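Local structure of TqaL (Neurospora crassa, 7EEH) at residues F73-F81 / R115-E123; G197-A205 / V258-R269. The protein belongs to the 2OG-Fe dioxygenase family of the cupin clan and carries an iron(III) ion in a site formed by two histidines and an aspartate. The protein carries 1 engineered substitution. All coordinates share one frame; numbering follows the deposited sequence.

Contact 1 (F73-F81 / R115-E123)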
ATOM      1  N   PHE B  73      32.317   9.476  31.086  1.00 45.18           N
ATOM      2  CA  PHE B  73      30.880   9.563  30.861  1.00 43.02           C
ATOM      3  C   PHE B  73      30.483   9.238  29.426  1.00 38.54           C
ATOM      4  O   PHE B  73      29.304   9.363  29.088  1.00 33.85           O
ATOM      5  CB  PHE B  73      30.361  10.962  31.244  1.00 41.23           C
ATOM      6  CG  PHE B  73      30.889  11.472  32.566  1.00 50.01           C
ATOM      7  CD1 PHE B  73      30.615  10.797  33.747  1.00 51.29           C
ATOM      8  CD2 PHE B  73      31.668  12.620  32.623  1.00 50.39           C
ATOM      9  CE1 PHE B  73      31.104  11.258  34.961  1.00 53.44           C
ATOM     10  CE2 PHE B  73      32.161  13.087  33.832  1.00 54.88           C
ATOM     11  CZ  PHE B  73      31.878  12.401  35.003  1.00 52.67           C
ATOM     12  N   ARG B  74      31.423   8.826  28.573  1.00 37.63           N
ATOM     13  CA  ARG B  74      31.065   8.460  27.207  1.00 35.01           C
ATOM     14  C   ARG B  74      31.966   7.355  26.665  1.00 35.25           C
ATOM     15  O   ARG B  74      33.182   7.349  26.883  1.00 35.39           O
ATOM     16  CB  ARG B  74      31.105   9.678  26.275  1.00 35.56           C
ATOM     17  CG  ARG B  74      32.483  10.243  26.020  1.00 43.03           C
ATOM     18  CD  ARG B  74      32.419  11.384  25.036  1.00 49.23           C
ATOM     19  NE  ARG B  74      32.776  10.946  23.691  1.00 47.82           N
ATOM     20  CZ  ARG B  74      32.176  11.379  22.587  1.00 51.69           C
ATOM     21  NH1 ARG B  74      31.181  12.259  22.671  1.00 53.31           N
ATOM     22  NH2 ARG B  74      32.566  10.924  21.400  1.00 45.02           N
ATOM     23  N   ARG B  75      31.347   6.419  25.958  1.00 27.65           N
ATOM     24  CA  ARG B  75      32.039   5.409  25.172  1.00 26.25           C
ATOM     25  C   ARG B  75      31.603   5.575  23.724  1.00 27.47           C
ATOM     26  O   ARG B  75      30.438   5.876  23.454  1.00 23.37           O
ATOM     27  CB  ARG B  75      31.723   3.998  25.684  1.00 28.03           C
ATOM     28  CG  ARG B  75      32.303   3.701  27.078  1.00 36.68           C
ATOM     29  CD  ARG B  75      31.291   3.049  28.000  1.00 42.22           C
ATOM     30  NE  ARG B  75      31.683   3.137  29.409  1.00 43.23           N
ATOM     31  CZ  ARG B  75      31.028   2.533  30.399  1.00 45.02           C
ATOM     32  NH1 ARG B  75      29.948   1.798  30.137  1.00 43.99           N
ATOM     33  NH2 ARG B  75      31.446   2.669  31.652  1.00 45.12           N
ATOM     34  N   SER B  76      32.530   5.397  22.790  1.00 25.26           N
ATOM     35  CA  SER B  76      32.214   5.799  21.426  1.00 20.27           C
ATOM     36  C   SER B  76      33.136   5.112  20.434  1.00 22.15           C
ATOM     37  O   SER B  76      34.224   4.640  20.784  1.00 20.03           O
ATOM     38  CB  SER B  76      32.317   7.315  21.279  1.00 22.43           C
ATOM     39  OG  SER B  76      33.586   7.679  20.773  1.00 30.00           O
ATOM     40  N   ARG B  77      32.649   5.025  19.193  1.00 20.57           N
ATOM     41  CA  ARG B  77      33.443   4.762  17.999  1.00 20.81           C
ATOM     42  C   ARG B  77      32.945   5.695  16.904  1.00 20.97           C
ATOM     43  O   ARG B  77      31.782   6.097  16.912  1.00 21.31           O
ATOM     44  CB  ARG B  77      33.340   3.307  17.512  1.00 19.38           C
ATOM     45  CG  ARG B  77      33.931   2.287  18.488  1.00 21.80           C
ATOM     46  CD  ARG B  77      34.041   0.881  17.929  1.00 20.13           C
ATOM     47  NE  ARG B  77      34.757   0.042  18.900  1.00 22.04           N
ATOM     48  CZ  ARG B  77      36.086  -0.067  18.946  1.00 25.47           C
ATOM     49  NH1 ARG B  77      36.847   0.576  18.065  1.00 21.88           N
ATOM     50  NH2 ARG B  77      36.661  -0.820  19.875  1.00 25.94           N
ATOM     51  N   ASN B  78      33.817   6.047  15.965  1.00 20.44           N
ATOM     52  CA  ASN B  78      33.368   6.883  14.861  1.00 21.21           C
ATOM     53  C   ASN B  78      34.024   6.460  13.558  1.00 25.85           C
ATOM     54  O   ASN B  78      35.030   5.744  13.535  1.00 24.37           O
ATOM     55  CB  ASN B  78      33.635   8.365  15.117  1.00 20.61           C
ATOM     56  CG  ASN B  78      35.103   8.690  15.110  1.00 27.35           C
ATOM     57  OD1 ASN B  78      35.656   9.059  14.079  1.00 27.42           O
ATOM     58  ND2 ASN B  78      35.747   8.545  16.258  1.00 24.36           N
ATOM     59  N   GLY B  79      33.420   6.916  12.467  1.00 21.77           N
ATOM     60  CA  GLY B  79      33.927   6.654  11.135  1.00 23.60           C
ATOM     61  C   GLY B  79      33.396   7.681  10.165  1.00 29.55           C
ATOM     62  O   GLY B  79      32.292   8.212  10.339  1.00 24.12           O
ATOM     63  N   ARG B  80      34.200   7.978   9.145  1.00 27.59           N
ATOM     64  CA  ARG B  80      33.821   8.898   8.084  1.00 26.28           C
ATOM     65  C   ARG B  80      33.312   8.093   6.903  1.00 26.36           C
ATOM     66  O   ARG B  80      33.948   7.113   6.496  1.00 23.88           O
ATOM     67  CB  ARG B  80      34.999   9.767   7.638  1.00 28.45           C
ATOM     68  CG  ARG B  80      35.498  10.770   8.664  1.00 31.95           C
ATOM     69  CD  ARG B  80      36.859  11.340   8.241  1.00 34.62           C
ATOM     70  NE  ARG B  80      36.759  12.116   7.023  1.00 40.60           N
ATOM     71  CZ  ARG B  80      37.358  11.836   5.869  1.00 37.17           C
ATOM     72  NH1 ARG B  80      38.156  10.784   5.726  1.00 29.29           N
ATOM     73  NH2 ARG B  80      37.148  12.640   4.847  1.00 28.49           N
ATOM     74  N   PHE B  81      32.176   8.515   6.354  1.00 26.50           N
ATOM     75  CA  PHE B  81      31.621   7.929   5.147  1.00 23.28           C
ATOM     76  C   PHE B  81      31.433   9.023   4.112  1.00 23.99           C
ATOM     77  O   PHE B  81      31.403  10.209   4.435  1.00 25.21           O
ATOM     78  CB  PHE B  81      30.294   7.220   5.414  1.00 22.89           C
ATOM     79  CG  PHE B  81      30.398   6.099   6.406  1.00 20.11           C
ATOM     80  CD1 PHE B  81      30.326   6.353   7.766  1.00 24.00           C
ATOM     81  CD2 PHE B  81      30.573   4.794   5.977  1.00 20.60           C
ATOM     82  CE1 PHE B  81      30.429   5.319   8.688  1.00 20.66           C
ATOM     83  CE2 PHE B  81      30.682   3.752   6.892  1.00 22.98           C
ATOM     84  CZ  PHE B  81      30.610   4.018   8.248  1.00 20.49           C
ATOM     85  N   ARG B 115      47.948   6.607  15.296  1.00 52.27           N
ATOM     86  CA  ARG B 115      47.453   5.591  16.227  1.00 49.03           C
ATOM     87  C   ARG B 115      46.023   5.908  16.672  1.00 43.64           C
ATOM     88  O   ARG B 115      45.803   6.819  17.476  1.00 48.08           O
ATOM     89  CB  ARG B 115      48.372   5.482  17.451  1.00 47.52           C
ATOM     90  CG  ARG B 115      49.874   5.444  17.127  1.00 56.67           C
ATOM     91  CD  ARG B 115      50.692   4.623  18.160  1.00 42.92           C
ATOM     92  NE  ARG B 115      51.862   3.995  17.540  1.00 39.74           N
ATOM     93  CZ  ARG B 115      51.810   2.972  16.682  1.00 44.54           C
ATOM     94  NH1 ARG B 115      50.641   2.426  16.343  1.00 41.88           N
ATOM     95  NH2 ARG B 115      52.934   2.480  16.166  1.00 41.71           N
ATOM     96  N   VAL B 116      45.050   5.155  16.161  1.00 42.24           N
ATOM     97  CA  VAL B 116      43.641   5.411  16.455  1.00 40.65           C
ATOM     98  C   VAL B 116      42.951   4.088  16.779  1.00 35.40           C
ATOM     99  O   VAL B 116      43.037   3.121  16.011  1.00 37.19           O
ATOM    100  CB  VAL B 116      42.947   6.155  15.290  1.00 39.59           C
ATOM    101  CG1 VAL B 116      43.018   5.356  13.982  1.00 37.61           C
ATOM    102  CG2 VAL B 116      41.521   6.504  15.647  1.00 33.76           C
ATOM    103  N   PHE B 117      42.271   4.040  17.923  1.00 26.24           N
ATOM    104  CA  PHE B 117      41.726   2.790  18.436  1.00 29.75           C
ATOM    105  C   PHE B 117      40.214   2.784  18.568  1.00 28.82           C
ATOM    106  O   PHE B 117      39.648   1.750  18.951  1.00 27.82           O
ATOM    107  CB  PHE B 117      42.349   2.467  19.796  1.00 29.87           C
ATOM    108  CG  PHE B 117      43.853   2.436  19.768  1.00 30.58           C
ATOM    109  CD1 PHE B 117      44.523   1.338  19.257  1.00 26.47           C
ATOM    110  CD2 PHE B 117      44.588   3.524  20.205  1.00 32.44           C
ATOM    111  CE1 PHE B 117      45.915   1.311  19.209  1.00 26.18           C
ATOM    112  CE2 PHE B 117      45.971   3.498  20.168  1.00 32.64           C
ATOM    113  CZ  PHE B 117      46.626   2.390  19.666  1.00 27.26           C
ATOM    114  N   ASP B 118      39.545   3.895  18.279  1.00 23.93           N
ATOM    115  CA  ASP B 118      38.096   3.995  18.436  1.00 22.09           C
ATOM    116  C   ASP B 118      37.403   4.088  17.075  1.00 25.44           C
ATOM    117  O   ASP B 118      36.393   4.775  16.915  1.00 23.90           O
ATOM    118  CB  ASP B 118      37.730   5.179  19.338  1.00 20.69           C
ATOM    119  CG  ASP B 118      38.122   6.542  18.732  1.00 27.50           C
ATOM    120  OD1 ASP B 118      38.885   6.562  17.744  1.00 28.14           O
ATOM    121  OD2 ASP B 118      37.662   7.590  19.242  1.00 26.58           O
ATOM    122  N   GLU B 119      37.946   3.395  16.075  1.00 22.92           N
ATOM    123  CA  GLU B 119      37.347   3.379  14.747  1.00 25.51           C
ATOM    124  C   GLU B 119      36.119   2.478  14.726  1.00 23.59           C
ATOM    125  O   GLU B 119      36.118   1.400  15.320  1.00 21.18           O
ATOM    126  CB  GLU B 119      38.349   2.872  13.717  1.00 25.39           C
ATOM    127  CG  GLU B 119      39.468   3.824  13.397  1.00 31.16           C
ATOM    128  CD  GLU B 119      40.230   3.377  12.165  1.00 35.63           C
ATOM    129  OE1 GLU B 119      41.019   2.412  12.262  1.00 36.19           O
ATOM    130  OE2 GLU B 119      40.010   3.964  11.092  1.00 32.36           O
ATOM    131  N   VAL B 120      35.071   2.927  14.030  1.00 22.01           N
ATOM    132  CA  VAL B 120      33.924   2.068  13.762  1.00 20.51           C
ATOM    133  C   VAL B 120      34.390   0.807  13.043  1.00 21.48           C
ATOM    134  O   VAL B 120      35.189   0.874  12.100  1.00 25.08           O
ATOM    135  CB  VAL B 120      32.882   2.836  12.927  1.00 20.83           C
ATOM    136  CG1 VAL B 120      32.036   1.876  12.109  1.00 22.53           C
ATOM    137  CG2 VAL B 120      32.024   3.721  13.817  1.00 16.30           C
ATOM    138  N   GLN B 121      33.884  -0.352  13.474  1.00 23.09           N
ATOM    139  CA  GLN B 121      34.373  -1.647  13.008  1.00 23.77           C
ATOM    140  C   GLN B 121      33.376  -2.312  12.062  1.00 28.55           C
ATOM    141  O   GLN B 121      32.247  -1.852  11.865  1.00 23.65           O
ATOM    142  CB  GLN B 121      34.681  -2.566  14.196  1.00 24.75           C
ATOM    143  CG  GLN B 121      35.790  -2.041  15.107  1.00 22.56           C
ATOM    144  CD  GLN B 121      37.127  -1.972  14.376  1.00 29.06           C
ATOM    145  OE1 GLN B 121      37.579  -2.965  13.810  1.00 28.10           O
ATOM    146  NE2 GLN B 121      37.749  -0.790  14.360  1.00 28.65           N
ATOM    147  N   ASP B 122      33.813  -3.424  11.461  1.00 29.41           N
ATOM    148  CA  ASP B 122      32.924  -4.159  10.566  1.00 26.44           C
ATOM    149  C   ASP B 122      31.648  -4.595  11.280  1.00 26.29           C
ATOM    150  O   ASP B 122      30.586  -4.696  10.644  1.00 25.41           O
ATOM    151  CB  ASP B 122      33.655  -5.366   9.971  1.00 30.14           C
ATOM    152  CG  ASP B 122      34.500  -5.000   8.761  1.00 33.18           C
ATOM    153  OD1 ASP B 122      34.337  -3.876   8.224  1.00 28.90           O
ATOM    154  OD2 ASP B 122      35.324  -5.838   8.333  1.00 37.65           O
ATOM    155  N   GLU B 123      31.725  -4.828  12.601  1.00 23.08           N
ATOM    156  CA  GLU B 123      30.539  -5.198  13.373  1.00 23.93           C
ATOM    157  C   GLU B 123      29.379  -4.246  13.100  1.00 25.17           C
ATOM    158  O   GLU B 123      28.236  -4.680  12.945  1.00 25.05           O
ATOM    159  CB  GLU B 123      30.846  -5.212  14.871  1.00 23.14           C
ATOM    160  CG  GLU B 123      29.719  -5.824  15.689  1.00 27.05           C
ATOM    161  CD  GLU B 123      29.880  -5.660  17.190  1.00 28.44           C
ATOM    162  OE1 GLU B 123      30.953  -5.210  17.647  1.00 27.26           O
ATOM    163  OE2 GLU B 123      28.914  -5.984  17.915  1.00 30.35           O
TER
HETATM  164  O   HOH W   1      34.904   7.966  18.786  1.00 25.96           O
HETATM  165  O   HOH W   2      39.620  -0.898  19.925  1.00 23.05           O
HETATM  166  O   HOH W   3      38.741   8.204  15.716  1.00 26.96           O
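Asn78, on strand 74-84, and Glu119, in the loop leading to helix 122-125, form a single backbone bridge. Asn78 N donates to Asp118 O at 3.0 Å, and Asn78 O receives Val120 N at 2.9 Å. A bent CA-H...O contact from Arg77 CA to Asp118 O, 3.1 Å, adds to it. Gly79, which has no side chain, lies beside this bridge, and Val120 lays CG2 3.4 Å from Asn78 C.

Arg77 carries the main side-chain contact. Its chain extends from CG to NE across the loop, CD passing Glu119 O, which brings NH1 to two carbonyls: Glu119 O at 3.0 Å and Phe117 O at 3.2 Å, both tilted from the guanidinium plane and neither bond straight. Glu119 O also accepts Gln121 NE2 at 2.9 Å, from the opposite face of its carbonyl plane to Arg77 NH1. Chi1 (-63°) puts Gln121 CG over one guanidinium face, and the bend at chi2 returns NE2 to Glu119 O. Water 2 joins Arg77 NH2 to Phe117 O, while NE is held by Asn64 O.

On another side, the Asn78 amide and Asp118 carboxylate stand nearly perpendicular, 89° apart. ND2 and OD2 are linked through water 1, and ND2 and OD1 through water 3.

The contact closes a loop onto a strand of the main antiparallel sheet, consistent with the cupin jelly roll. The charged guanidinium is met by backbone oxygens rather than by a carboxylate of the loop, an arrangement that fixes the path of 117-121 against the strand and probably polarises the carbonyls of Phe117 and Glu119.

Contact 2 (G197-A205 / V258-R269)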
ATOM      1  N   GLY B 197      19.128   2.008  22.000  1.00 21.17           N
ATOM      2  CA  GLY B 197      18.692   1.407  23.245  1.00 22.33           C
ATOM      3  C   GLY B 197      19.104   2.289  24.405  1.00 25.29           C
ATOM      4  O   GLY B 197      19.751   3.325  24.228  1.00 21.42           O
ATOM      5  N   SER B 198      18.721   1.853  25.603  1.00 28.31           N
ATOM      6  CA  SER B 198      19.095   2.541  26.833  1.00 31.59           C
ATOM      7  C   SER B 198      18.938   1.600  28.027  1.00 34.08           C
ATOM      8  O   SER B 198      18.391   0.503  27.909  1.00 30.86           O
ATOM      9  CB  SER B 198      18.255   3.789  27.038  1.00 30.53           C
ATOM     10  OG  SER B 198      16.930   3.447  27.404  1.00 34.90           O
ATOM     11  N   LYS B 199      19.402   2.071  29.189  1.00 37.23           N
ATOM     12  CA  LYS B 199      19.415   1.290  30.430  1.00 37.56           C
ATOM     13  C   LYS B 199      19.145   2.222  31.602  1.00 40.19           C
ATOM     14  O   LYS B 199      19.903   3.175  31.813  1.00 40.29           O
ATOM     15  CB  LYS B 199      20.760   0.584  30.620  1.00 37.05           C
ATOM     16  CG  LYS B 199      20.749  -0.602  31.604  1.00 45.14           C
ATOM     17  CD  LYS B 199      22.169  -1.177  31.812  1.00 43.65           C
ATOM     18  CE  LYS B 199      23.071  -0.224  32.616  1.00 43.29           C
ATOM     19  NZ  LYS B 199      24.423  -0.784  32.927  1.00 43.29           N
ATOM     20  N   ASN B 200      18.073   1.946  32.357  1.00 44.02           N
ATOM     21  CA  ASN B 200      17.736   2.691  33.580  1.00 39.87           C
ATOM     22  C   ASN B 200      17.452   4.160  33.282  1.00 40.84           C
ATOM     23  O   ASN B 200      17.802   5.058  34.052  1.00 41.26           O
ATOM     24  CB  ASN B 200      18.829   2.558  34.647  1.00 44.37           C
ATOM     25  CG  ASN B 200      18.436   3.219  35.978  1.00 42.39           C
ATOM     26  OD1 ASN B 200      17.260   3.234  36.362  1.00 41.63           O
ATOM     27  ND2 ASN B 200      19.415   3.807  36.655  1.00 41.97           N
HETATM   28  N   MSE B 201      16.801   4.415  32.162  1.00 43.75           N
HETATM   29  CA  MSE B 201      16.551   5.790  31.791  1.00 41.65           C
HETATM   30  C   MSE B 201      15.109   6.150  32.080  1.00 41.85           C
HETATM   31  O   MSE B 201      14.198   5.502  31.578  1.00 47.11           O
HETATM   32  CB  MSE B 201      16.888   6.006  30.313  1.00 42.39           C
HETATM   33  CG  MSE B 201      16.449   7.330  29.740  1.00 43.42           C
HETATM   34 SE   MSE B 201      17.342   7.714  28.005  1.00 48.57          SE
HETATM   35  CE  MSE B 201      16.438   6.515  26.868  1.00 32.69           C
ATOM     36  N   ASP B 202      14.911   7.182  32.901  1.00 45.61           N
ATOM     37  CA  ASP B 202      13.572   7.651  33.248  1.00 51.33           C
ATOM     38  C   ASP B 202      12.940   8.345  32.046  1.00 53.77           C
ATOM     39  O   ASP B 202      13.381   9.425  31.649  1.00 54.85           O
ATOM     40  CB  ASP B 202      13.636   8.602  34.441  1.00 51.76           C
ATOM     41  CG  ASP B 202      12.261   8.944  34.992  1.00 54.02           C
ATOM     42  OD1 ASP B 202      11.261   8.345  34.531  1.00 59.07           O
ATOM     43  OD2 ASP B 202      12.180   9.812  35.886  1.00 58.09           O
ATOM     44  N   LEU B 203      11.888   7.750  31.482  1.00 55.13           N
ATOM     45  CA  LEU B 203      11.290   8.275  30.259  1.00 53.17           C
ATOM     46  C   LEU B 203      10.233   9.337  30.528  1.00 55.16           C
ATOM     47  O   LEU B 203      10.135  10.315  29.778  1.00 55.49           O
ATOM     48  CB  LEU B 203      10.691   7.129  29.441  1.00 49.56           C
ATOM     49  CG  LEU B 203      11.800   6.224  28.905  1.00 49.95           C
ATOM     50  CD1 LEU B 203      11.285   4.862  28.462  1.00 50.73           C
ATOM     51  CD2 LEU B 203      12.534   6.931  27.767  1.00 48.41           C
ATOM     52  N   ALA B 204       9.449   9.167  31.595  1.00 60.61           N
ATOM     53  CA  ALA B 204       8.354  10.093  31.865  1.00 60.63           C
ATOM     54  C   ALA B 204       8.862  11.516  32.060  1.00 60.71           C
ATOM     55  O   ALA B 204       8.209  12.479  31.640  1.00 65.34           O
ATOM     56  CB  ALA B 204       7.562   9.632  33.090  1.00 59.64           C
ATOM     57  N   ALA B 205      10.024  11.674  32.681  1.00 54.67           N
ATOM     58  CA  ALA B 205      10.571  13.007  32.879  1.00 55.62           C
ATOM     59  C   ALA B 205      11.040  13.564  31.535  1.00 49.99           C
ATOM     60  O   ALA B 205      10.871  12.951  30.477  1.00 47.81           O
ATOM     61  CB  ALA B 205      11.694  12.965  33.911  1.00 53.00           C
ATOM     62  N   VAL B 258      20.319  12.895  30.292  1.00 34.71           N
ATOM     63  CA  VAL B 258      19.673  11.642  30.659  1.00 36.52           C
ATOM     64  C   VAL B 258      19.391  11.650  32.152  1.00 37.66           C
ATOM     65  O   VAL B 258      20.260  11.992  32.963  1.00 39.96           O
ATOM     66  CB  VAL B 258      20.552  10.445  30.275  1.00 37.97           C
ATOM     67  CG1 VAL B 258      19.879   9.147  30.693  1.00 37.30           C
ATOM     68  CG2 VAL B 258      20.825  10.447  28.792  1.00 36.30           C
ATOM     69  N   LEU B 259      18.170  11.272  32.523  1.00 38.96           N
ATOM     70  CA  LEU B 259      17.791  11.138  33.923  1.00 41.64           C
ATOM     71  C   LEU B 259      17.635   9.669  34.275  1.00 41.13           C
ATOM     72  O   LEU B 259      16.952   8.932  33.551  1.00 38.32           O
ATOM     73  CB  LEU B 259      16.480  11.880  34.217  1.00 40.46           C
ATOM     74  CG  LEU B 259      16.537  13.402  34.136  1.00 41.44           C
ATOM     75  CD1 LEU B 259      15.143  13.983  34.292  1.00 43.91           C
ATOM     76  CD2 LEU B 259      17.480  13.973  35.173  1.00 41.73           C
ATOM     77  N   PRO B 260      18.243   9.203  35.365  1.00 43.74           N
ATOM     78  CA  PRO B 260      18.112   7.791  35.721  1.00 41.71           C
ATOM     79  C   PRO B 260      16.782   7.525  36.406  1.00 44.15           C
ATOM     80  O   PRO B 260      16.317   8.306  37.238  1.00 47.54           O
ATOM     81  CB  PRO B 260      19.292   7.553  36.673  1.00 40.44           C
ATOM     82  CG  PRO B 260      19.618   8.899  37.240  1.00 43.06           C
ATOM     83  CD  PRO B 260      18.963   9.972  36.398  1.00 41.53           C
ATOM     84  N   LEU B 261      16.160   6.415  36.027  1.00 43.90           N
ATOM     85  CA  LEU B 261      14.937   5.985  36.688  1.00 46.91           C
ATOM     86  C   LEU B 261      15.199   5.680  38.159  1.00 47.17           C
ATOM     87  O   LEU B 261      14.629   6.310  39.058  1.00 48.96           O
ATOM     88  CB  LEU B 261      14.382   4.761  35.970  1.00 46.41           C
ATOM     89  CG  LEU B 261      13.094   4.179  36.532  1.00 51.45           C
ATOM     90  CD1 LEU B 261      12.019   5.251  36.592  1.00 48.72           C
ATOM     91  CD2 LEU B 261      12.659   2.993  35.690  1.00 51.35           C
ATOM     92  N   ASP B 262      16.075   4.712  38.416  1.00 44.71           N
ATOM     93  CA  ASP B 262      16.555   4.407  39.760  1.00 44.44           C
ATOM     94  C   ASP B 262      17.810   5.233  40.015  1.00 44.07           C
ATOM     95  O   ASP B 262      18.869   4.953  39.443  1.00 41.79           O
ATOM     96  CB  ASP B 262      16.826   2.910  39.878  1.00 46.25           C
ATOM     97  CG  ASP B 262      17.395   2.506  41.229  1.00 48.64           C
ATOM     98  OD1 ASP B 262      17.627   3.376  42.094  1.00 48.13           O
ATOM     99  OD2 ASP B 262      17.608   1.291  41.418  1.00 49.02           O
ATOM    100  N   GLU B 263      17.693   6.245  40.883  1.00 45.96           N
ATOM    101  CA  GLU B 263      18.803   7.157  41.156  1.00 47.40           C
ATOM    102  C   GLU B 263      20.043   6.443  41.678  1.00 48.53           C
ATOM    103  O   GLU B 263      21.145   6.996  41.594  1.00 50.81           O
ATOM    104  CB  GLU B 263      18.380   8.230  42.169  1.00 52.04           C
ATOM    105  CG  GLU B 263      17.063   8.929  41.856  1.00 59.30           C
ATOM    106  CD  GLU B 263      17.208  10.438  41.776  1.00 66.48           C
ATOM    107  OE1 GLU B 263      18.358  10.925  41.852  1.00 69.66           O
ATOM    108  OE2 GLU B 263      16.175  11.133  41.634  1.00 59.33           O
ATOM    109  N   THR B 264      19.897   5.234  42.211  1.00 45.09           N
ATOM    110  CA  THR B 264      21.036   4.531  42.786  1.00 50.95           C
ATOM    111  C   THR B 264      21.900   3.828  41.745  1.00 52.64           C
ATOM    112  O   THR B 264      22.940   3.266  42.109  1.00 51.76           O
ATOM    113  CB  THR B 264      20.554   3.514  43.830  1.00 49.67           C
ATOM    114  OG1 THR B 264      20.072   2.331  43.178  1.00 50.09           O
ATOM    115  CG2 THR B 264      19.441   4.112  44.681  1.00 46.19           C
ATOM    116  N   LYS B 265      21.517   3.849  40.467  1.00 48.79           N
ATOM    117  CA  LYS B 265      22.231   3.106  39.438  1.00 46.09           C
ATOM    118  C   LYS B 265      22.576   4.009  38.259  1.00 47.65           C
ATOM    119  O   LYS B 265      22.018   5.098  38.089  1.00 41.18           O
ATOM    120  CB  LYS B 265      21.413   1.910  38.948  1.00 46.26           C
ATOM    121  CG  LYS B 265      20.941   1.002  40.052  1.00 49.97           C
ATOM    122  CD  LYS B 265      20.255  -0.223  39.483  1.00 53.41           C
ATOM    123  CE  LYS B 265      19.747  -1.131  40.587  1.00 57.31           C
ATOM    124  NZ  LYS B 265      18.819  -2.167  40.054  1.00 63.45           N
ATOM    125  N   GLU B 266      23.505   3.537  37.434  1.00 43.11           N
ATOM    126  CA  GLU B 266      23.886   4.305  36.263  1.00 45.84           C
ATOM    127  C   GLU B 266      22.818   4.185  35.180  1.00 40.45           C
ATOM    128  O   GLU B 266      22.075   3.201  35.106  1.00 41.13           O
ATOM    129  CB  GLU B 266      25.237   3.843  35.719  1.00 42.09           C
ATOM    130  CG  GLU B 266      25.183   2.483  35.040  1.00 45.49           C
ATOM    131  CD  GLU B 266      26.486   2.116  34.355  1.00 46.86           C
ATOM    132  OE1 GLU B 266      27.509   2.784  34.631  1.00 50.15           O
ATOM    133  OE2 GLU B 266      26.485   1.163  33.540  1.00 49.53           O
ATOM    134  N   ALA B 267      22.743   5.207  34.340  1.00 40.19           N
ATOM    135  CA  ALA B 267      21.872   5.195  33.177  1.00 38.09           C
ATOM    136  C   ALA B 267      22.721   5.363  31.923  1.00 36.83           C
ATOM    137  O   ALA B 267      23.638   6.187  31.892  1.00 37.39           O
ATOM    138  CB  ALA B 267      20.817   6.302  33.267  1.00 37.85           C
ATOM    139  N   THR B 268      22.416   4.577  30.891  1.00 36.08           N
ATOM    140  CA  THR B 268      23.130   4.658  29.624  1.00 33.80           C
ATOM    141  C   THR B 268      22.142   4.888  28.484  1.00 29.02           C
ATOM    142  O   THR B 268      20.980   4.494  28.564  1.00 30.87           O
ATOM    143  CB  THR B 268      23.939   3.385  29.361  1.00 28.38           C
ATOM    144  OG1 THR B 268      23.048   2.273  29.226  1.00 33.61           O
ATOM    145  CG2 THR B 268      24.887   3.109  30.507  1.00 35.12           C
ATOM    146  N   ARG B 269      22.625   5.504  27.411  1.00 23.46           N
ATOM    147  CA  ARG B 269      21.804   5.777  26.228  1.00 25.59           C
ATOM    148  C   ARG B 269      22.669   5.550  25.002  1.00 24.27           C
ATOM    149  O   ARG B 269      23.731   6.168  24.883  1.00 21.73           O
ATOM    150  CB  ARG B 269      21.282   7.215  26.244  1.00 25.39           C
ATOM    151  CG  ARG B 269      20.311   7.591  25.116  1.00 22.62           C
ATOM    152  CD  ARG B 269      19.792   8.983  25.404  1.00 26.57           C
ATOM    153  NE  ARG B 269      18.994   9.575  24.335  1.00 26.71           N
ATOM    154  CZ  ARG B 269      19.438  10.450  23.438  1.00 30.92           C
ATOM    155  NH1 ARG B 269      20.713  10.839  23.428  1.00 30.45           N
ATOM    156  NH2 ARG B 269      18.589  10.941  22.542  1.00 22.45           N
TER
HETATM  157  O   HOH W   4      24.666  -0.149  29.747  1.00 40.82           O
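Lys199 and Thr268 form an antiparallel hydrogen-bonded pair that joins the end of strand 190-199 to the start of strand 267-277. Lys199 N reaches Thr268 O and Thr268 N reaches Lys199 O, each at 3.0 Å; Ser198 and Arg269 are the adjoining non-hydrogen-bonded pair. Past the strands the backbones stay linked: Leu261 N bonds to Asn200 O and Asp202 N to Leu259 O, around a single bridge between Met201 and Pro260.

The amide of Asn200 supplies three of the polar side-chain bonds. With CG anti to the backbone N (chi1 -175°), it enters the loop 261-266. OD1 takes Asp262 N at 2.8 Å on a lone pair, in a nearly straight bond (172°), while ND2 donates to Asp262 O and to Glu266 O, both at 3.1 Å and both lying in the amide plane. These three bonds fix the rotation of the amide. Asp262 O also receives Lys265 N, closing the type I turn 262-265, and Asp262 OD1 accepts Thr264 N in an Asx turn.

One salt bridge crosses the contact, from Lys199 NZ to the anti lone pair of Glu266 OE2 at 2.9 Å.

Apolar contacts are fewer. Met201, a selenomethionine, crosses Val258 at about a right angle, with SE 4.0 Å from CG1; the same SE lies near the guanidinium plane of Arg269, at its edge, and touches Arg269 CD. Ala205 CB meets Leu259 CD1.

The antiparallel sheet is consistent with the double-stranded beta-helix of the cupin clan. Strand 158-170 flanks strand 267-277 on the side away from 190-199: Ala267 and Arg269 pair with Thr170 and Thr168, and Val258 packs on both threonines. In the loop after strand 190-199, Ala204 O accepts Arg232 NH1 of the second subunit.

Overall arrangement
Contacts 1 and 2 follow one another along the chain and reach the same antiparallel sheet, their centres about 24 Å apart and their nearest atoms about 5 Å apart without touching. Strand 158-170 lies between them, pairing with 74-84 of contact 1 on one side and with 267-277 of contact 2 on the other. Contact 2 is nearer the rim of the chain, its centre about 21 Å from the chain centre against about 14 Å for contact 1. Of contact 2, the Arg269 side chain is about 10 Å from the iron held by His184, Asp186 and His253, and about 5 Å from a bound TRS molecule, probably from the crystallisation liquor.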